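Local coordinates for variable region-containing chitin-binding protein 3 (Branchiostoma floridae, PDB 1XT5) that belongs to an amphioxus immune-type receptor that as a whole protein probably binds chitin and may hydrolyse it, this piece being its immunoglobulin V-type domain, at residues H98-P101 / Q102-G105. Numbering follows the deposited sequence.
Sequences HVHP and QDGG
His-100 and Asp-103 grip each other round a short 3-10 turn, a local contact in the loop joining strands 94-96 and 105-112, that is, the E-F loop of the immunoglobulin V-set fold, which crosses from one sheet of the sandwich to the other. Two bonds tie the pair in both directions. The backbone N of Asp-103 donates to O of His-100 at 2.9 Å, closing the turn, while the side chain folds back so that its OD2 accepts the backbone N of His-100 at 2.8 Å; the N-H...O angle is 170°, and the donor sits above the carboxylate plane. Aspartate suits this place because, with CG beside its own backbone N (chi1 -73°), its short side chain reaches back to the N-H of His-100. The same OD2 forms a salt bridge with Arg-83, which probably helps stabilise the buried negative charge. This is the Asp-arginine bridge familiar from V domains, where the aspartate belongs to the D-x-G/A-x-Y-x-C motif. In that motif Gly-105 has backbone angles at which a side chain would press against O of Gly-104. Pro-101, whose ring restricts phi (here -48°) to the range needed, fits the first corner, and a weak bond from Gly-104 N to Pro-101 O adds a second i to i+3 link. Val-99, buried, sets CG1 against the aspartate at a slant, 3.9 Å from Asp-103 CB, giving that methylene an apolar neighbour. The imidazole of His-100 turns back the other way along the chain, its ND1 donating to His-98 O at 2.7 Å.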
loop_
_atom_site.group_PDB
_atom_site.type_symbol
_atom_site.label_atom_id
_atom_site.label_comp_id
_atom_site.label_asym_id
_atom_site.label_seq_id
_atom_site.Cartn_x
_atom_site.Cartn_y
_atom_site.Cartn_z
ATOM N N HIS A 98 10.690 -12.330 -4.517
ATOM C CA HIS A 98 10.683 -13.763 -4.157
ATOM C C HIS A 98 9.244 -14.260 -3.936
ATOM O O HIS A 98 8.930 -14.850 -2.901
ATOM C CB HIS A 98 11.516 -14.053 -2.930
ATOM C CG HIS A 98 12.905 -13.677 -3.112
ATOM N ND1 HIS A 98 13.808 -14.461 -3.776
ATOM C CD2 HIS A 98 13.557 -12.576 -2.654
ATOM C CE1 HIS A 98 14.963 -13.818 -3.759
ATOM N NE2 HIS A 98 14.883 -12.689 -3.080
ATOM N N VAL A 99 8.364 -13.977 -4.910
ATOM C CA VAL A 99 6.960 -14.261 -4.722
ATOM C C VAL A 99 6.706 -15.733 -4.469
ATOM O O VAL A 99 7.165 -16.616 -5.189
ATOM C CB VAL A 99 6.151 -13.724 -5.931
ATOM C CG1 VAL A 99 4.756 -14.235 -5.913
ATOM C CG2 VAL A 99 6.183 -12.207 -5.956
ATOM N N HIS A 100 5.961 -16.009 -3.402
ATOM C CA HIS A 100 5.641 -17.395 -3.024
ATOM C C HIS A 100 4.323 -17.833 -3.635
ATOM O O HIS A 100 3.482 -17.018 -3.948
ATOM C CB HIS A 100 5.504 -17.501 -1.507
ATOM C CG HIS A 100 6.775 -17.349 -0.741
ATOM N ND1 HIS A 100 7.719 -16.371 -1.000
ATOM C CD2 HIS A 100 7.268 -18.079 0.284
ATOM C CE1 HIS A 100 8.726 -16.546 -0.128
ATOM N NE2 HIS A 100 8.477 -17.585 0.691
ATOM N N PRO A 101 4.153 -19.115 -3.798
ATOM C CA PRO A 101 2.833 -19.602 -4.323
ATOM C C PRO A 101 1.628 -18.987 -3.613
ATOM O O PRO A 101 0.640 -18.475 -4.218
ATOM C CB PRO A 101 2.934 -21.100 -4.153
ATOM C CG PRO A 101 4.384 -21.424 -4.225
ATOM C CD PRO A 101 5.072 -20.226 -3.563
ATOM N N GLN A 102 1.693 -18.915 -2.284
ATOM C CA GLN A 102 0.539 -18.413 -1.536
ATOM C C GLN A 102 0.529 -16.905 -1.428
ATOM O O GLN A 102 -0.390 -16.415 -0.738
ATOM C CB GLN A 102 0.562 -19.015 -0.146
ATOM C CG GLN A 102 0.392 -20.523 -0.226
ATOM C CD GLN A 102 -0.546 -21.083 -1.269
ATOM O OE1 GLN A 102 -0.239 -21.745 -2.280
ATOM N NE2 GLN A 102 -1.818 -20.815 -1.033
ATOM N N ASP A 103 1.413 -16.215 -2.083
ATOM C CA ASP A 103 1.288 -14.780 -2.170
ATOM C C ASP A 103 0.161 -14.359 -3.104
ATOM O O ASP A 103 -0.235 -13.192 -3.090
ATOM C CB ASP A 103 2.584 -14.109 -2.628
ATOM C CG ASP A 103 3.704 -14.047 -1.629
ATOM O OD1 ASP A 103 3.477 -14.249 -0.429
ATOM O OD2 ASP A 103 4.839 -13.835 -2.089
ATOM N N GLY A 104 -0.404 -15.256 -3.947
ATOM C CA GLY A 104 -1.570 -14.856 -4.709
ATOM C C GLY A 104 -2.693 -14.446 -3.809
ATOM O O GLY A 104 -2.886 -14.965 -2.701
ATOM N N GLY A 105 -3.495 -13.489 -4.274
ATOM C CA GLY A 105 -4.577 -12.994 -3.475
ATOM C C GLY A 105 -4.881 -11.554 -3.780
ATOM O O GLY A 105 -4.654 -11.082 -4.907
#